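Side-chain contacts in arginine--tRNA ligase (Campylobacter jejuni, PDB 3FNR), which catalyses the ATP-dependent attachment of L-arginine to its cognate tRNA, releasing AMP and diphosphate: residues A354-K357 with I358-M362; A423-N426 with D427-L431. The protein carries 1 engineered substitution. All coordinates share one frame; numbering follows the deposited sequence. Where two conformers were deposited one is given.

Interaction 1 (A354-K357 with I358-M362); sequences AGKK and IDDVM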
# COMPACT_ATOMS: atom_id res chain seq x y z
N ALA A 354 -8.04 -21.64 -31.63
CA ALA A 354 -8.46 -23.04 -31.61
C ALA A 354 -9.98 -23.22 -31.59
O ALA A 354 -10.47 -24.33 -31.78
CB ALA A 354 -7.83 -23.76 -30.41
N GLY A 355 -10.71 -22.12 -31.36
CA GLY A 355 -12.16 -22.15 -31.25
C GLY A 355 -12.63 -22.98 -30.07
O GLY A 355 -13.59 -23.76 -30.17
N LYS A 356 -11.94 -22.82 -28.94
CA LYS A 356 -12.25 -23.59 -27.74
C LYS A 356 -12.35 -22.72 -26.48
O LYS A 356 -11.69 -21.68 -26.37
CB LYS A 356 -11.23 -24.71 -27.54
CG LYS A 356 -11.48 -25.93 -28.42
CD LYS A 356 -10.33 -26.91 -28.34
CE LYS A 356 -10.61 -28.15 -29.18
NZ LYS A 356 -9.38 -28.96 -29.40
N LYS A 357 -13.19 -23.16 -25.55
CA LYS A 357 -13.25 -22.58 -24.22
C LYS A 357 -12.46 -23.47 -23.27
O LYS A 357 -12.18 -24.63 -23.58
CB LYS A 357 -14.69 -22.42 -23.74
CG LYS A 357 -15.45 -21.26 -24.39
CD LYS A 357 -16.90 -21.18 -23.90
CE LYS A 357 -17.01 -20.54 -22.51
NZ LYS A 357 -18.41 -20.47 -22.01
N ILE A 358 -12.12 -22.93 -22.10
CA ILE A 358 -11.28 -23.63 -21.12
C ILE A 358 -11.93 -24.89 -20.55
O ILE A 358 -11.25 -25.77 -20.04
CB ILE A 358 -10.76 -22.69 -19.99
CG1 ILE A 358 -11.92 -22.01 -19.24
CG2 ILE A 358 -9.80 -21.64 -20.55
CD1 ILE A 358 -11.48 -21.08 -18.10
N ASP A 359 -13.26 -24.98 -20.66
CA ASP A 359 -14.02 -26.15 -20.21
C ASP A 359 -13.98 -27.30 -21.22
O ASP A 359 -14.27 -28.45 -20.86
CB ASP A 359 -15.47 -25.76 -19.90
CG ASP A 359 -15.57 -24.53 -18.99
OD1 ASP A 359 -15.41 -23.39 -19.49
OD2 ASP A 359 -15.82 -24.70 -17.77
N ASP A 360 -13.64 -27.01 -22.47
CA ASP A 360 -13.56 -28.03 -23.52
C ASP A 360 -12.28 -28.86 -23.45
O ASP A 360 -12.21 -29.96 -24.02
CB ASP A 360 -13.66 -27.39 -24.92
CG ASP A 360 -14.89 -26.50 -25.08
OD1 ASP A 360 -14.89 -25.67 -26.01
OD2 ASP A 360 -15.86 -26.63 -24.30
N VAL A 361 -11.27 -28.34 -22.75
CA VAL A 361 -9.94 -28.95 -22.69
C VAL A 361 -9.65 -29.56 -21.32
O VAL A 361 -8.58 -30.13 -21.10
CB VAL A 361 -8.82 -27.94 -23.06
CG1 VAL A 361 -9.11 -27.29 -24.40
CG2 VAL A 361 -8.66 -26.87 -21.98
N MET A 362 -10.62 -29.44 -20.42
CA MET A 362 -10.56 -29.93 -19.04
C MET A 362 -10.29 -31.43 -18.95
O MET A 362 -9.52 -31.88 -18.09
CB MET A 362 -11.89 -29.61 -18.35
CG MET A 362 -11.90 -29.84 -16.85
SD MET A 362 -11.08 -28.51 -15.96
CE MET A 362 -12.40 -27.29 -15.89
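The carboxylate of Asp360 turns one face to the backbone of Lys357: the amide N of Lys357 meets Asp360 OD1 at 3.1 Å along an almost straight N-H...O line (170°), coming from well above the carboxylate plane. Around the same oxygen lie carbons, with Lys356 CA 3.8 Å from Asp360 OD1 and Lys357 CB 4.0 Å from it. Asp360 can reach back this way because its CG stands beside its own backbone N, opposite the carbonyl carbon (chi1 -54°). A second bond runs the other way, Asp360 N donating to Lys357 O at 3.0 Å. Lys357 is thus gripped through both its N and its O by one residue three places on; the backbone bond closes a type I beta-turn with Ile358 and Asp359 at its corners, and the carboxylate bond braces it. Next to it the extended chain of Lys356 runs obliquely past Val361, Lys356 CD to Val361 CG1 being 4.1 Å, and carries NZ to Glu425 and Asn426. The turn follows the Schellman motif that ends helix 336-353 at Gly355; Ile358 and Val361 pack on Phe351 of that helix, and Val361 also meets Leu429 of helix 425-445.

Interaction 2 (A423-N426 with D427-L431); sequences ANEN and DLLKL
Glu425 and Leu429, one helical turn apart, lie side by side and point the same way, with Glu425 CG 3.8 Å and Glu425 OE1 4.0 Å from Leu429 CD1. With CG opposite the backbone N (chi1 -177°), the extended glutamate chain is carried alongside the leucine. Leu429 leans back over the preceding turn, bringing its CG to 3.3 Å from Glu425 O. Leu428 does the same one residue earlier, its CG 3.4 Å from Asn424 O, and Asp427 CB adds a second carbon 3.5 Å from that Asn424 oxygen.

Three main-chain bonds set this spacing. Leu428 N reaches Asn424 O at 3.1 Å, Leu429 N reaches Glu425 O at 2.8 Å in a nearly linear bond (170°), and Lys430 N reaches Asn426 O at 2.9 Å. Asn424, whose backbone O takes the first of the three, occupies the N-cap position.

Farther out, Asp427 spends both carboxylate oxygens on the loop 354-370, OD1 on Leu366 N and OD2 on Ser368 OG, while Glu425 forms a salt bridge to Lys356 through OE1 and takes Gly421 N with OE2. Lys430 is buried, yet its extended chain delivers NZ to four oxygens: Asn9 OD1, Asn13 OD1, Met362 O and Ala364 O, a cluster likely to stabilise its positive charge. Leu429 packs on Val350 and Phe351 of helix 336-353, and Leu428 on Phe413 of helix 398-416.

Acidic Glu425 and Asp427 in a first turn probably interact favourably with the helix dipole. The whole forms the first turns of alpha-helix 425-445, with Leu428 and Leu429 packed on neighbouring helices and buried polar groups tied to the adjoining loop, in the helical bundle of the DALR anticodon-binding domain, a domain characteristic of arginyl-tRNA synthetases.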
# COMPACT_ATOMS: atom_id res chain seq x y z
N ALA A 423 -1.69 -32.90 -32.19
CA ALA A 423 -2.41 -34.07 -31.65
C ALA A 423 -2.65 -33.96 -30.15
O ALA A 423 -3.48 -34.68 -29.60
CB ALA A 423 -1.67 -35.35 -31.95
N ASN A 424 -1.90 -33.05 -29.52
CA ASN A 424 -2.03 -32.83 -28.09
C ASN A 424 -2.41 -31.39 -27.78
O ASN A 424 -1.96 -30.79 -26.80
CB ASN A 424 -0.74 -33.25 -27.37
CG ASN A 424 -0.47 -34.75 -27.51
OD1 ASN A 424 -1.32 -35.59 -27.22
ND2 ASN A 424 0.75 -35.08 -27.91
N GLU A 425 -3.27 -30.85 -28.64
CA GLU A 425 -3.77 -29.49 -28.54
C GLU A 425 -4.40 -29.25 -27.17
O GLU A 425 -4.06 -28.28 -26.49
CB GLU A 425 -4.77 -29.22 -29.66
CG GLU A 425 -5.33 -27.81 -29.71
CD GLU A 425 -6.36 -27.63 -30.82
OE1 GLU A 425 -7.53 -27.35 -30.50
OE2 GLU A 425 -5.99 -27.77 -32.01
N ASN A 426 -5.30 -30.15 -26.78
CA ASN A 426 -6.01 -30.05 -25.51
C ASN A 426 -5.11 -30.04 -24.27
O ASN A 426 -5.36 -29.29 -23.34
CB ASN A 426 -7.08 -31.14 -25.41
CG ASN A 426 -8.20 -30.94 -26.40
OD1 ASN A 426 -8.23 -29.95 -27.13
ND2 ASN A 426 -9.15 -31.87 -26.43
N ASP A 427 -4.08 -30.89 -24.29
CA ASP A 427 -3.06 -30.95 -23.23
C ASP A 427 -2.36 -29.61 -23.08
O ASP A 427 -2.21 -29.09 -21.96
CB ASP A 427 -2.02 -32.03 -23.54
CG ASP A 427 -2.36 -33.38 -22.93
OD1 ASP A 427 -3.43 -33.52 -22.30
OD2 ASP A 427 -1.55 -34.31 -23.07
N LEU A 428 -1.93 -29.05 -24.21
CA LEU A 428 -1.23 -27.77 -24.23
C LEU A 428 -2.15 -26.61 -23.83
O LEU A 428 -1.75 -25.76 -23.04
CB LEU A 428 -0.61 -27.52 -25.60
CG LEU A 428 0.47 -28.53 -26.01
CD1 LEU A 428 0.79 -28.39 -27.50
CD2 LEU A 428 1.72 -28.34 -25.18
N LEU A 429 -3.36 -26.60 -24.35
CA LEU A 429 -4.35 -25.60 -23.96
C LEU A 429 -4.66 -25.65 -22.46
O LEU A 429 -4.71 -24.60 -21.82
CB LEU A 429 -5.63 -25.75 -24.78
CG LEU A 429 -5.53 -25.33 -26.25
CD1 LEU A 429 -6.84 -25.63 -26.98
CD2 LEU A 429 -5.15 -23.85 -26.40
N LYS A 430 -4.85 -26.85 -21.91
CA LYS A 430 -5.15 -27.00 -20.48
C LYS A 430 -3.98 -26.48 -19.64
O LYS A 430 -4.20 -25.77 -18.65
CB LYS A 430 -5.46 -28.45 -20.12
CG LYS A 430 -6.04 -28.64 -18.72
CD LYS A 430 -6.18 -30.11 -18.36
CE LYS A 430 -6.45 -30.32 -16.89
NZ LYS A 430 -6.80 -31.74 -16.59
N LEU A 431 -2.77 -26.83 -20.05
CA LEU A 431 -1.57 -26.28 -19.46
C LEU A 431 -1.65 -24.75 -19.47
O LEU A 431 -1.50 -24.13 -18.42
CB LEU A 431 -0.32 -26.74 -20.22
CG LEU A 431 1.00 -26.11 -19.79
CD1 LEU A 431 1.29 -26.41 -18.34
CD2 LEU A 431 2.15 -26.58 -20.64

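Overall arrangement
Interaction 1 comes first along the chain, in the loop between helices 336-353 and 371-381; interaction 2 follows at the start of helix 425-445. Their centres are about 9 Å apart, and both belong to the DALR anticodon-binding region; the centres of the two contacts lie about 37 and about 39 Å from the centre of the chain. The two touch directly: Lys356 NZ lies 2.7 Å from Glu425 OE1 in a salt bridge, and a probable hydrogen bond of equal length links it to Asn426 OD1. Packing of Ala354 CB against Glu425 OE1 adds to this. The loop after helix 336-353 is therefore tied to the start of helix 425-445 within the anticodon-binding region.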